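Local structure of acylneuraminate lyase (Mycoplasma synoviae, 4N4P) at residues Leu253-Lys258 / Gly269-Pro274; Gly44-Gly49 / Thr78-Ile83; Ile109-Tyr114 / His122-Glu127. The protein belongs to the dihydrodipicolinate synthetase family of TIM-barrel proteins and has four chains in its assembly. One frame throughout, in Å; residues are numbered along the deposited sequence.

Contact 1. Residues Leu253-Lys258 / Gly269-Pro274; sequences LMQSLK and GYTRKP
Lys258 meets the flat peptide group that follows Tyr270 over its face. Its NZ donates to Tyr270 O at 2.8 Å from about 60° out of the carbonyl plane, with a C=O...N angle of only 109°, while Lys258 CD rides over the carbonyl carbon, 3.6 Å from Tyr270 C. The other flat groups look elsewhere: the CA-CB bond of Tyr270 points away from residues 253-258, its ring makes a cation-pi contact with Arg262, further along the same helix, and the amide of Gln255 gives NE2 to Trp276 O. What Gln255 offers here is its aliphatic part, crossing Thr271 at about a right angle with CG 3.8 Å from Thr271 OG1. Thr271 buries the largest area across the contact. A chi1 of 60° sets its methyl beside its own backbone N and facing the helix, where CG2 sits 3.6 Å from Met254 CB and 3.7 Å from Gln255 N. One turn further on, Lys258 CB passes 3.5 Å from Gly269 O. Residues 253-258 start helix 253-263, in the helical extension that follows the barrel, and pack on the connection to helix 280-294. Lys258 NZ also hydrogen-bonds Thr16 O and pairs with Glu53, whose OE1 takes the backbone NH of Arg272. Three oxygen partners, two carbonyls and a carboxylate, thus hold the buried ammonium, which is probably kept charged.

Contact 2. Residues Gly44-Gly49 / Thr78-Ile83; sequences GIYITG and TLIAQI
Gln82 and Thr48 lock together where two parallel strands run out. Starting at CB, Gln82 lies 3.3 Å from Thr48 O and borders the phenol end of Tyr46. CG, turned anti to the backbone N (chi1 -164°), comes still nearer to that tyrosine, 3.2 Å from Tyr46 OH. A bend at chi2 then swings the amide back, and NE2 donates to Thr48 O at 3.0 Å, with the acceptor almost in the amide plane. OE1 leaves the pair for Gly84 N and Ile109 N, which fixes which way round the amide sits. Thr48 returns the grip: its OG1 donates in the carbonyl plane to Gln82 O at 2.7 Å. Behind this clasp the backbones form a regular ladder, from Ile45 N to Thr78 O through to Gln82 N on Ile47 O. On the Tyr46 face, Ile80 CG2 sits at the ring edge, 3.6 Å from Tyr46 CD1, and the phenol oxygen binds Ser107 and Tyr139 within the barrel. Ile45, Ile47, Leu79 and Ala81 line the other face. Helix 59-73, which links the strands as a beta-alpha-beta unit, packs on Ile47 and Leu79, helix 26-39 covers Ile45, and strands 9-12 and 105-108 flank the pair.

Contact 3. Residues Ile109-Tyr114 / His122-Glu127; sequences ITPYYY and HHYYEE
Tyr124 projects from its helix straight at Pro111 and Ile109. With chi1 at 162° its CG is anti to the backbone N, which carries the ring across to the loop, and the hydroxyl donates to Ile109 O at 2.8 Å in the carbonyl plane. Pro111 lies over one face of that ring: its CG stands 3.5 Å from the ring centroid of Tyr124 and 11° off the normal, a CH-pi contact, with Pro111 CD set over the CE1 side. In Tyr125 a chi1 of -78° puts CG beside its backbone N, and the ring slants so that Tyr124 CD1 lies over the centre of the Tyr125 face. The loop leaves the C-terminal end of strand 105-108 of the TIM barrel, and helix 118-131 is the next helix, so strand exit and following helix are tied by two phenols. Tyr125 OH reaches Ala108 O, and a water in the plane of its ring lies 2.8 Å from Tyr125 OH and 2.6 Å from Thr110 OG1. A second water donates to Tyr124 OH at 3.0 Å. Beyond Pro111 the loop turns to the second subunit, where Tyr113 and Tyr114 both hydrogen-bond Ser50 of that chain.

Overall arrangement
Along the chain the order is contact 2, contact 3, contact 1. Contact 2 lies in the barrel wall, its centre about 6 Å from the centre of the chain; contact 3 is one strand further round, on the loop after strand 105-108, with its centre 18 Å from that of contact 2. The two touch through Gln82 and Ile109. Contact 1 belongs to the helices after the barrel, 18 Å from contact 2 and 27 Å from contact 3 between centres. Within one chain contacts 1 and 3 do not touch, but across the subunit interface they do: Glu127 pairs with Lys273 of the second subunit, and Met254 packs on Tyr114 of the second subunit. Barrel loops and the C-terminal helical region thus both build the assembly.

Contact 1. Residues Leu253-Lys258 / Gly269-Pro274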
ATOM      1  N   LEU A 253     -13.585  19.760   5.085  1.00  9.86           N
ATOM      2  CA  LEU A 253     -12.596  20.799   5.378  1.00  9.49           C
ATOM      3  C   LEU A 253     -13.012  22.171   4.841  1.00  9.35           C
ATOM      4  O   LEU A 253     -13.113  23.139   5.605  1.00  9.25           O
ATOM      5  CB  LEU A 253     -11.227  20.403   4.814  1.00  9.64           C
ATOM      6  CG  LEU A 253     -10.134  21.479   4.919  1.00  9.52           C
ATOM      7  CD1 LEU A 253      -9.779  21.773   6.404  1.00 10.78           C
ATOM      8  CD2 LEU A 253      -8.891  21.059   4.093  1.00 12.36           C
ATOM      9  N   MET A 254     -13.246  22.265   3.532  1.00  9.23           N
ATOM     10  CA  MET A 254     -13.555  23.589   2.944  1.00 10.51           C
ATOM     11  C   MET A 254     -14.885  24.148   3.460  1.00 10.93           C
ATOM     12  O   MET A 254     -14.996  25.359   3.725  1.00  9.91           O
ATOM     13  CB  MET A 254     -13.520  23.540   1.415  1.00 10.45           C
ATOM     14  CG  MET A 254     -12.096  23.727   0.861  1.00 12.28           C
ATOM     15  SD  MET A 254     -11.132  22.216   0.963  1.00 15.43           S
ATOM     16  CE  MET A 254     -11.753  21.481  -0.561  1.00 16.73           C
ATOM     17  N   GLN A 255     -15.872  23.259   3.632  1.00 10.18           N
ATOM     18  CA  GLN A 255     -17.172  23.668   4.185  1.00 10.10           C
ATOM     19  C   GLN A 255     -16.997  24.237   5.588  1.00  9.92           C
ATOM     20  O   GLN A 255     -17.647  25.222   5.939  1.00  9.76           O
ATOM     21  CB  GLN A 255     -18.144  22.484   4.260  1.00  9.76           C
ATOM     22  CG  GLN A 255     -18.464  21.831   2.897  1.00 11.59           C
ATOM     23  CD  GLN A 255     -17.572  20.636   2.601  1.00 13.44           C
ATOM     24  OE1 GLN A 255     -16.378  20.666   2.897  1.00 13.21           O
ATOM     25  NE2 GLN A 255     -18.152  19.565   2.015  1.00 12.22           N
ATOM     26  N   SER A 256     -16.128  23.599   6.378  1.00  8.74           N
ATOM     27  CA  SER A 256     -15.880  24.020   7.751  1.00  8.16           C
ATOM     28  C   SER A 256     -15.128  25.339   7.805  1.00  7.89           C
ATOM     29  O   SER A 256     -15.481  26.237   8.593  1.00  7.30           O
ATOM     30  CB  SER A 256     -15.077  22.951   8.487  1.00  7.92           C
ATOM     31  OG  SER A 256     -15.837  21.766   8.612  1.00  8.80           O
ATOM     32  N   LEU A 257     -14.083  25.454   6.994  1.00  6.90           N
ATOM     33  CA  LEU A 257     -13.337  26.730   6.941  1.00  6.98           C
ATOM     34  C   LEU A 257     -14.275  27.880   6.540  1.00  8.51           C
ATOM     35  O   LEU A 257     -14.270  28.951   7.150  1.00  8.32           O
ATOM     36  CB  LEU A 257     -12.151  26.652   5.975  1.00  7.22           C
ATOM     37  CG  LEU A 257     -11.014  25.692   6.373  1.00  7.00           C
ATOM     38  CD1 LEU A 257      -9.965  25.611   5.211  1.00  9.12           C
ATOM     39  CD2 LEU A 257     -10.362  26.156   7.659  1.00  7.88           C
ATOM     40  N   LYS A 258     -15.083  27.649   5.511  1.00  8.25           N
ATOM     41  CA  LYS A 258     -15.981  28.706   5.033  1.00  9.00           C
ATOM     42  C   LYS A 258     -17.011  29.058   6.096  1.00  9.07           C
ATOM     43  O   LYS A 258     -17.248  30.236   6.356  1.00  9.87           O
ATOM     44  CB  LYS A 258     -16.626  28.312   3.698  1.00  9.24           C
ATOM     45  CG  LYS A 258     -15.643  28.509   2.514  1.00  8.88           C
ATOM     46  CD  LYS A 258     -16.161  27.904   1.225  1.00 10.71           C
ATOM     47  CE  LYS A 258     -15.109  28.071   0.112  1.00 10.03           C
ATOM     48  NZ  LYS A 258     -15.623  27.724  -1.291  1.00 11.30           N
ATOM     49  N   GLY A 269     -18.790  32.465   1.590  1.00 13.02           N
ATOM     50  CA  GLY A 269     -19.601  31.655   0.679  1.00 12.55           C
ATOM     51  C   GLY A 269     -19.548  30.165   0.945  1.00 12.99           C
ATOM     52  O   GLY A 269     -19.376  29.740   2.089  1.00 12.87           O
ATOM     53  N   TYR A 270     -19.755  29.385  -0.111  1.00 12.68           N
ATOM     54  CA  TYR A 270     -19.906  27.930  -0.024  1.00 13.26           C
ATOM     55  C   TYR A 270     -18.964  27.208  -0.966  1.00 12.15           C
ATOM     56  O   TYR A 270     -18.345  27.818  -1.850  1.00 12.05           O
ATOM     57  CB  TYR A 270     -21.382  27.527  -0.284  1.00 13.86           C
ATOM     58  CG  TYR A 270     -22.293  28.146   0.767  1.00 15.79           C
ATOM     59  CD1 TYR A 270     -22.665  27.421   1.893  1.00 18.47           C
ATOM     60  CD2 TYR A 270     -22.696  29.486   0.683  1.00 20.37           C
ATOM     61  CE1 TYR A 270     -23.452  27.983   2.889  1.00 22.24           C
ATOM     62  CE2 TYR A 270     -23.478  30.066   1.687  1.00 22.74           C
ATOM     63  CZ  TYR A 270     -23.852  29.301   2.777  1.00 22.42           C
ATOM     64  OH  TYR A 270     -24.630  29.856   3.766  1.00 28.16           O
ATOM     65  N   THR A 271     -18.857  25.901  -0.778  1.00 12.84           N
ATOM     66  CA  THR A 271     -18.128  25.048  -1.701  1.00 12.09           C
ATOM     67  C   THR A 271     -18.954  24.802  -2.944  1.00 12.65           C
ATOM     68  O   THR A 271     -20.161  24.992  -2.926  1.00 13.87           O
ATOM     69  CB  THR A 271     -17.761  23.695  -1.054  1.00 12.30           C
ATOM     70  OG1 THR A 271     -18.951  22.994  -0.646  1.00 11.00           O
ATOM     71  CG2 THR A 271     -16.882  23.948   0.170  1.00 11.03           C
ATOM     72  N   ARG A 272     -18.282  24.422  -4.020  1.00 12.95           N
ATOM     73  CA  ARG A 272     -18.930  23.954  -5.243  1.00 13.45           C
ATOM     74  C   ARG A 272     -19.126  22.451  -5.239  1.00 13.93           C
ATOM     75  O   ARG A 272     -18.409  21.709  -4.562  1.00 13.77           O
ATOM     76  CB  ARG A 272     -18.099  24.325  -6.462  1.00 12.94           C
ATOM     77  CG  ARG A 272     -18.491  25.654  -7.042  1.00 15.48           C
ATOM     78  CD  ARG A 272     -17.750  25.955  -8.354  1.00 15.48           C
ATOM     79  NE  ARG A 272     -18.196  27.256  -8.848  1.00 19.69           N
ATOM     80  CZ  ARG A 272     -17.537  28.002  -9.740  1.00 21.07           C
ATOM     81  NH1 ARG A 272     -16.397  27.579 -10.253  1.00 21.97           N
ATOM     82  NH2 ARG A 272     -18.030  29.175 -10.122  1.00 22.69           N
ATOM     83  N   LYS A 273     -20.098  21.997  -6.019  1.00 14.64           N
ATOM     84  CA  LYS A 273     -20.263  20.567  -6.282  1.00 15.45           C
ATOM     85  C   LYS A 273     -18.995  19.996  -6.906  1.00 15.00           C
ATOM     86  O   LYS A 273     -18.335  20.678  -7.685  1.00 14.66           O
ATOM     87  CB  LYS A 273     -21.428  20.355  -7.247  1.00 16.17           C
ATOM     88  CG  LYS A 273     -22.754  20.914  -6.739  1.00 20.06           C
ATOM     89  CD  LYS A 273     -23.784  20.773  -7.876  1.00 25.30           C
ATOM     90  CE  LYS A 273     -25.093  21.449  -7.526  1.00 28.45           C
ATOM     91  NZ  LYS A 273     -25.797  20.666  -6.487  1.00 32.19           N
ATOM     92  N   PRO A 274     -18.668  18.722  -6.602  1.00 14.39           N
ATOM     93  CA  PRO A 274     -19.478  17.764  -5.847  1.00 13.81           C
ATOM     94  C   PRO A 274     -19.238  17.683  -4.331  1.00 13.49           C
ATOM     95  O   PRO A 274     -19.677  16.696  -3.700  1.00 12.78           O
ATOM     96  CB  PRO A 274     -19.122  16.431  -6.490  1.00 14.39           C
ATOM     97  CG  PRO A 274     -17.714  16.622  -7.002  1.00 14.74           C
ATOM     98  CD  PRO A 274     -17.541  18.078  -7.304  1.00 14.65           C
TER

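Contact 2. Residues Gly44-Gly49 / Thr78-Ile83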
ATOM      1  N   GLY A  44       1.559  35.508   4.414  1.00  7.55           N
ATOM      2  CA  GLY A  44       1.331  35.414   2.995  1.00  7.79           C
ATOM      3  C   GLY A  44       0.067  34.633   2.731  1.00  8.02           C
ATOM      4  O   GLY A  44      -0.532  34.069   3.665  1.00  7.76           O
ATOM      5  N   ILE A  45      -0.327  34.567   1.455  1.00  7.68           N
ATOM      6  CA  ILE A  45      -1.521  33.806   1.066  1.00  7.55           C
ATOM      7  C   ILE A  45      -1.175  32.956  -0.135  1.00  8.08           C
ATOM      8  O   ILE A  45      -0.506  33.430  -1.072  1.00  9.15           O
ATOM      9  CB  ILE A  45      -2.723  34.740   0.705  1.00  6.80           C
ATOM     10  CG1 ILE A  45      -3.035  35.660   1.874  1.00  7.15           C
ATOM     11  CG2 ILE A  45      -3.984  33.914   0.384  1.00  7.42           C
ATOM     12  CD1 ILE A  45      -3.955  36.845   1.510  1.00  9.06           C
ATOM     13  N   TYR A  46      -1.633  31.702  -0.122  1.00  8.07           N
ATOM     14  CA  TYR A  46      -1.415  30.757  -1.195  1.00  7.88           C
ATOM     15  C   TYR A  46      -2.773  30.519  -1.842  1.00  8.54           C
ATOM     16  O   TYR A  46      -3.678  29.991  -1.193  1.00  7.62           O
ATOM     17  CB  TYR A  46      -0.890  29.439  -0.607  1.00  7.04           C
ATOM     18  CG  TYR A  46      -0.593  28.343  -1.610  1.00  8.61           C
ATOM     19  CD1 TYR A  46       0.576  28.366  -2.355  1.00  8.32           C
ATOM     20  CD2 TYR A  46      -1.468  27.255  -1.780  1.00  6.83           C
ATOM     21  CE1 TYR A  46       0.878  27.354  -3.259  1.00 10.49           C
ATOM     22  CE2 TYR A  46      -1.176  26.234  -2.688  1.00 11.22           C
ATOM     23  CZ  TYR A  46      -0.001  26.298  -3.433  1.00 10.51           C
ATOM     24  OH  TYR A  46       0.353  25.330  -4.335  1.00 11.08           O
ATOM     25  N   ILE A  47      -2.927  30.950  -3.095  1.00  9.05           N
ATOM     26  CA  ILE A  47      -4.243  30.940  -3.720  1.00  9.82           C
ATOM     27  C   ILE A  47      -4.404  29.870  -4.771  1.00  9.29           C
ATOM     28  O   ILE A  47      -3.424  29.375  -5.332  1.00  9.96           O
ATOM     29  CB  ILE A  47      -4.643  32.319  -4.290  1.00 10.05           C
ATOM     30  CG1 ILE A  47      -3.812  32.629  -5.546  1.00 11.35           C
ATOM     31  CG2 ILE A  47      -4.533  33.378  -3.179  1.00 10.64           C
ATOM     32  CD1 ILE A  47      -4.455  33.699  -6.461  1.00 11.97           C
ATOM     33  N   THR A  48      -5.671  29.554  -5.052  1.00  9.61           N
ATOM     34  CA  THR A  48      -6.092  28.590  -6.071  1.00 10.30           C
ATOM     35  C   THR A  48      -5.365  27.244  -6.043  1.00  9.95           C
ATOM     36  O   THR A  48      -5.048  26.673  -7.083  1.00  9.37           O
ATOM     37  CB  THR A  48      -6.145  29.209  -7.528  1.00 10.37           C
ATOM     38  OG1 THR A  48      -4.864  29.764  -7.888  1.00  9.21           O
ATOM     39  CG2 THR A  48      -7.206  30.312  -7.567  1.00 10.78           C
ATOM     40  N   GLY A  49      -5.141  26.736  -4.837  1.00 10.29           N
ATOM     41  CA  GLY A  49      -4.589  25.401  -4.677  1.00  9.94           C
ATOM     42  C   GLY A  49      -5.777  24.477  -4.417  1.00 10.43           C
ATOM     43  O   GLY A  49      -6.927  24.880  -4.616  1.00  9.22           O
ATOM     44  N   THR A  78       2.800  38.484   1.316  1.00  8.54           N
ATOM     45  CA  THR A  78       3.388  37.739   0.183  1.00  9.36           C
ATOM     46  C   THR A  78       2.280  36.947  -0.495  1.00  9.38           C
ATOM     47  O   THR A  78       1.401  36.446   0.199  1.00  9.06           O
ATOM     48  CB  THR A  78       4.488  36.806   0.717  1.00  8.61           C
ATOM     49  OG1 THR A  78       5.458  37.616   1.421  1.00  8.91           O
ATOM     50  CG2 THR A  78       5.204  36.001  -0.415  1.00  8.87           C
ATOM     51  N   LEU A  79       2.320  36.857  -1.822  1.00  8.99           N
ATOM     52  CA  LEU A  79       1.301  36.084  -2.552  1.00  9.51           C
ATOM     53  C   LEU A  79       1.917  34.995  -3.383  1.00  9.09           C
ATOM     54  O   LEU A  79       2.878  35.222  -4.092  1.00 10.19           O
ATOM     55  CB  LEU A  79       0.470  36.995  -3.462  1.00 10.22           C
ATOM     56  CG  LEU A  79      -0.397  38.085  -2.804  1.00  9.06           C
ATOM     57  CD1 LEU A  79      -1.118  38.909  -3.855  1.00  9.94           C
ATOM     58  CD2 LEU A  79      -1.401  37.498  -1.799  1.00 11.79           C
ATOM     59  N   ILE A  80       1.339  33.802  -3.306  1.00  8.67           N
ATOM     60  CA  ILE A  80       1.724  32.684  -4.144  1.00  8.09           C
ATOM     61  C   ILE A  80       0.471  32.152  -4.804  1.00  8.61           C
ATOM     62  O   ILE A  80      -0.536  31.971  -4.142  1.00  8.78           O
ATOM     63  CB  ILE A  80       2.396  31.547  -3.333  1.00  8.19           C
ATOM     64  CG1 ILE A  80       3.574  32.090  -2.501  1.00  7.67           C
ATOM     65  CG2 ILE A  80       2.870  30.446  -4.266  1.00  7.70           C
ATOM     66  CD1 ILE A  80       4.211  31.047  -1.597  1.00  8.35           C
ATOM     67  N   ALA A  81       0.526  31.933  -6.119  1.00  9.47           N
ATOM     68  CA  ALA A  81      -0.607  31.376  -6.860  1.00 10.02           C
ATOM     69  C   ALA A  81      -0.291  29.994  -7.394  1.00 10.20           C
ATOM     70  O   ALA A  81       0.678  29.819  -8.122  1.00 10.46           O
ATOM     71  CB  ALA A  81      -0.972  32.298  -8.064  1.00 10.33           C
ATOM     72  N   GLN A  82      -1.133  29.019  -7.056  1.00  9.76           N
ATOM     73  CA  GLN A  82      -1.039  27.681  -7.657  1.00  9.13           C
ATOM     74  C   GLN A  82      -1.762  27.779  -8.995  1.00  9.43           C
ATOM     75  O   GLN A  82      -2.915  28.196  -9.028  1.00  9.71           O
ATOM     76  CB  GLN A  82      -1.739  26.655  -6.754  1.00  9.87           C
ATOM     77  CG  GLN A  82      -1.392  25.197  -7.067  1.00  8.85           C
ATOM     78  CD  GLN A  82      -1.903  24.741  -8.412  1.00 12.02           C
ATOM     79  OE1 GLN A  82      -1.165  24.152  -9.188  1.00 11.68           O
ATOM     80  NE2 GLN A  82      -3.183  24.989  -8.688  1.00 11.93           N
ATOM     81  N   ILE A  83      -1.080  27.452 -10.097  1.00  9.58           N
ATOM     82  CA  ILE A  83      -1.608  27.778 -11.425  1.00 10.36           C
ATOM     83  C   ILE A  83      -1.626  26.561 -12.339  1.00 11.50           C
ATOM     84  O   ILE A  83      -1.955  26.666 -13.521  1.00 12.83           O
ATOM     85  CB  ILE A  83      -0.779  28.916 -12.081  1.00 10.28           C
ATOM     86  CG1 ILE A  83       0.686  28.490 -12.209  1.00 12.46           C
ATOM     87  CG2 ILE A  83      -0.933  30.228 -11.268  1.00  9.45           C
ATOM     88  CD1 ILE A  83       1.363  29.108 -13.424  1.00 17.34           C
TER

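Contact 3. Residues Ile109-Tyr114 / His122-Glu127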
ATOM      1  N   ILE A 109       0.825  22.074  -9.290  1.00 11.87           N
ATOM      2  CA  ILE A 109       0.687  20.678  -8.919  1.00 12.95           C
ATOM      3  C   ILE A 109       1.310  19.728  -9.956  1.00 13.17           C
ATOM      4  O   ILE A 109       1.378  20.040 -11.144  1.00 13.40           O
ATOM      5  CB  ILE A 109      -0.788  20.313  -8.697  1.00 13.27           C
ATOM      6  CG1 ILE A 109      -1.602  20.665  -9.954  1.00 15.03           C
ATOM      7  CG2 ILE A 109      -1.347  21.112  -7.517  1.00 13.98           C
ATOM      8  CD1 ILE A 109      -2.680  19.680 -10.173  1.00 21.53           C
ATOM      9  N   THR A 110       1.725  18.557  -9.497  1.00 13.75           N
ATOM     10  CA  THR A 110       2.082  17.443 -10.364  1.00 15.73           C
ATOM     11  C   THR A 110       0.923  17.133 -11.324  1.00 15.67           C
ATOM     12  O   THR A 110      -0.222  17.074 -10.883  1.00 16.64           O
ATOM     13  CB  THR A 110       2.301  16.168  -9.493  1.00 15.91           C
ATOM     14  OG1 THR A 110       3.154  16.479  -8.380  1.00 19.60           O
ATOM     15  CG2 THR A 110       2.913  15.037 -10.301  1.00 19.44           C
ATOM     16  N   PRO A 111       1.220  16.884 -12.621  1.00 15.85           N
ATOM     17  CA  PRO A 111       0.166  16.406 -13.519  1.00 15.45           C
ATOM     18  C   PRO A 111      -0.570  15.220 -12.880  1.00 15.29           C
ATOM     19  O   PRO A 111       0.053  14.289 -12.376  1.00 14.85           O
ATOM     20  CB  PRO A 111       0.940  15.980 -14.762  1.00 15.93           C
ATOM     21  CG  PRO A 111       2.141  16.904 -14.784  1.00 15.71           C
ATOM     22  CD  PRO A 111       2.527  16.978 -13.310  1.00 14.88           C
ATOM     23  N   TYR A 112      -1.890  15.287 -12.861  1.00 15.85           N
ATOM     24  CA  TYR A 112      -2.677  14.362 -12.032  1.00 15.91           C
ATOM     25  C   TYR A 112      -3.558  13.442 -12.878  1.00 15.33           C
ATOM     26  O   TYR A 112      -3.576  13.544 -14.108  1.00 13.77           O
ATOM     27  CB  TYR A 112      -3.580  15.148 -11.095  1.00 16.19           C
ATOM     28  CG  TYR A 112      -4.370  16.191 -11.815  1.00 17.81           C
ATOM     29  CD1 TYR A 112      -5.662  15.950 -12.281  1.00 18.08           C
ATOM     30  CD2 TYR A 112      -3.801  17.419 -12.068  1.00 20.79           C
ATOM     31  CE1 TYR A 112      -6.350  16.944 -12.982  1.00 21.32           C
ATOM     32  CE2 TYR A 112      -4.465  18.391 -12.725  1.00 21.99           C
ATOM     33  CZ  TYR A 112      -5.719  18.174 -13.182  1.00 22.84           C
ATOM     34  OH  TYR A 112      -6.289  19.237 -13.839  1.00 27.06           O
ATOM     35  N   TYR A 113      -4.319  12.604 -12.166  1.00 15.42           N
ATOM     36  CA  TYR A 113      -5.222  11.582 -12.730  1.00 15.01           C
ATOM     37  C   TYR A 113      -4.482  10.430 -13.396  1.00 15.40           C
ATOM     38  O   TYR A 113      -4.542   9.297 -12.925  1.00 15.16           O
ATOM     39  CB  TYR A 113      -6.240  12.187 -13.686  1.00 15.03           C
ATOM     40  CG  TYR A 113      -7.324  11.198 -14.051  1.00 15.29           C
ATOM     41  CD1 TYR A 113      -7.290  10.525 -15.271  1.00 17.92           C
ATOM     42  CD2 TYR A 113      -8.344  10.901 -13.150  1.00 19.40           C
ATOM     43  CE1 TYR A 113      -8.268   9.596 -15.603  1.00 19.63           C
ATOM     44  CE2 TYR A 113      -9.336   9.962 -13.472  1.00 21.21           C
ATOM     45  CZ  TYR A 113      -9.285   9.330 -14.694  1.00 20.77           C
ATOM     46  OH  TYR A 113     -10.253   8.420 -15.026  1.00 26.65           O
ATOM     47  N   TYR A 114      -3.795  10.721 -14.505  1.00 15.43           N
ATOM     48  CA  TYR A 114      -2.981   9.722 -15.159  1.00 16.14           C
ATOM     49  C   TYR A 114      -1.691   9.552 -14.399  1.00 16.91           C
ATOM     50  O   TYR A 114      -1.290  10.418 -13.631  1.00 17.87           O
ATOM     51  CB  TYR A 114      -2.648  10.166 -16.579  1.00 15.58           C
ATOM     52  CG  TYR A 114      -3.844  10.310 -17.468  1.00 14.32           C
ATOM     53  CD1 TYR A 114      -4.426   9.182 -18.067  1.00 14.98           C
ATOM     54  CD2 TYR A 114      -4.381  11.573 -17.747  1.00 15.29           C
ATOM     55  CE1 TYR A 114      -5.525   9.305 -18.906  1.00 13.77           C
ATOM     56  CE2 TYR A 114      -5.485  11.717 -18.582  1.00 16.86           C
ATOM     57  CZ  TYR A 114      -6.055  10.579 -19.161  1.00 14.88           C
ATOM     58  OH  TYR A 114      -7.146  10.715 -19.990  1.00 16.73           O
ATOM     59  N   HIS A 122       8.833  16.427 -15.870  1.00 14.27           N
ATOM     60  CA  HIS A 122       9.953  17.354 -16.096  1.00 15.26           C
ATOM     61  C   HIS A 122       9.617  18.330 -17.225  1.00 14.88           C
ATOM     62  O   HIS A 122       9.797  19.540 -17.090  1.00 13.55           O
ATOM     63  CB  HIS A 122      11.241  16.582 -16.410  1.00 15.60           C
ATOM     64  CG  HIS A 122      12.454  17.453 -16.531  1.00 17.67           C
ATOM     65  ND1 HIS A 122      13.425  17.516 -15.553  1.00 20.93           N
ATOM     66  CD2 HIS A 122      12.844  18.301 -17.507  1.00 17.26           C
ATOM     67  CE1 HIS A 122      14.366  18.362 -15.932  1.00 19.85           C
ATOM     68  NE2 HIS A 122      14.032  18.860 -17.107  1.00 20.89           N
ATOM     69  N   HIS A 123       9.108  17.794 -18.330  1.00 15.36           N
ATOM     70  CA  HIS A 123       8.788  18.595 -19.511  1.00 14.91           C
ATOM     71  C   HIS A 123       7.658  19.579 -19.233  1.00 14.39           C
ATOM     72  O   HIS A 123       7.668  20.710 -19.729  1.00 14.30           O
ATOM     73  CB  HIS A 123       8.425  17.689 -20.709  1.00 15.96           C
ATOM     74  CG  HIS A 123       8.275  18.442 -21.997  1.00 18.00           C
ATOM     75  ND1 HIS A 123       9.337  18.686 -22.843  1.00 21.98           N
ATOM     76  CD2 HIS A 123       7.201  19.046 -22.561  1.00 22.13           C
ATOM     77  CE1 HIS A 123       8.918  19.384 -23.887  1.00 22.15           C
ATOM     78  NE2 HIS A 123       7.625  19.618 -23.739  1.00 22.39           N
ATOM     79  N   TYR A 124       6.690  19.147 -18.413  1.00 14.35           N
ATOM     80  CA  TYR A 124       5.597  20.006 -17.971  1.00 13.87           C
ATOM     81  C   TYR A 124       6.142  21.207 -17.213  1.00 13.19           C
ATOM     82  O   TYR A 124       5.810  22.328 -17.526  1.00 13.13           O
ATOM     83  CB  TYR A 124       4.680  19.157 -17.110  1.00 15.00           C
ATOM     84  CG  TYR A 124       3.700  19.814 -16.170  1.00 14.80           C
ATOM     85  CD1 TYR A 124       4.002  19.971 -14.804  1.00 13.67           C
ATOM     86  CD2 TYR A 124       2.429  20.188 -16.617  1.00 15.83           C
ATOM     87  CE1 TYR A 124       3.067  20.532 -13.914  1.00 14.78           C
ATOM     88  CE2 TYR A 124       1.486  20.734 -15.747  1.00 15.21           C
ATOM     89  CZ  TYR A 124       1.794  20.892 -14.401  1.00 16.23           C
ATOM     90  OH  TYR A 124       0.823  21.418 -13.566  1.00 15.90           O
ATOM     91  N   TYR A 125       7.043  20.983 -16.254  1.00 13.58           N
ATOM     92  CA  TYR A 125       7.589  22.132 -15.526  1.00 13.66           C
ATOM     93  C   TYR A 125       8.468  23.027 -16.417  1.00 13.85           C
ATOM     94  O   TYR A 125       8.414  24.268 -16.326  1.00 13.92           O
ATOM     95  CB  TYR A 125       8.332  21.655 -14.298  1.00 13.60           C
ATOM     96  CG  TYR A 125       7.396  21.282 -13.173  1.00 13.76           C
ATOM     97  CD1 TYR A 125       6.625  22.262 -12.519  1.00 16.22           C
ATOM     98  CD2 TYR A 125       7.310  19.968 -12.737  1.00 14.93           C
ATOM     99  CE1 TYR A 125       5.768  21.913 -11.457  1.00 14.76           C
ATOM    100  CE2 TYR A 125       6.470  19.611 -11.691  1.00 14.32           C
ATOM    101  CZ  TYR A 125       5.708  20.583 -11.057  1.00 14.80           C
ATOM    102  OH  TYR A 125       4.899  20.198 -10.013  1.00 15.79           O
ATOM    103  N   GLU A 126       9.225  22.397 -17.313  1.00 15.02           N
ATOM    104  CA  GLU A 126       9.996  23.136 -18.324  1.00 16.65           C
ATOM    105  C   GLU A 126       9.109  24.082 -19.143  1.00 16.55           C
ATOM    106  O   GLU A 126       9.415  25.254 -19.305  1.00 16.99           O
ATOM    107  CB  GLU A 126      10.693  22.171 -19.277  1.00 17.44           C
ATOM    108  CG  GLU A 126      11.919  21.515 -18.740  1.00 21.19           C
ATOM    109  CD  GLU A 126      12.672  20.813 -19.839  1.00 27.72           C
ATOM    110  OE1 GLU A 126      12.350  19.648 -20.139  1.00 30.11           O
ATOM    111  OE2 GLU A 126      13.602  21.435 -20.391  1.00 32.93           O
ATOM    112  N   GLU A 127       8.011  23.566 -19.681  1.00 17.25           N
ATOM    113  CA  GLU A 127       7.108  24.405 -20.462  1.00 17.44           C
ATOM    114  C   GLU A 127       6.560  25.588 -19.638  1.00 17.44           C
ATOM    115  O   GLU A 127       6.497  26.703 -20.131  1.00 16.71           O
ATOM    116  CB  GLU A 127       5.962  23.575 -21.020  1.00 18.21           C
ATOM    117  CG  GLU A 127       6.357  22.618 -22.115  1.00 22.43           C
ATOM    118  CD  GLU A 127       5.181  22.289 -23.015  1.00 27.81           C
ATOM    119  OE1 GLU A 127       4.900  21.086 -23.197  1.00 32.05           O
ATOM    120  OE2 GLU A 127       4.529  23.230 -23.520  1.00 29.01           O
TER
HETATM  121  O   HOH W   1      -1.346  19.429 -13.205  1.00 26.38           O
HETATM  122  O   HOH W   2       5.386  17.607  -9.114  1.00 29.66           O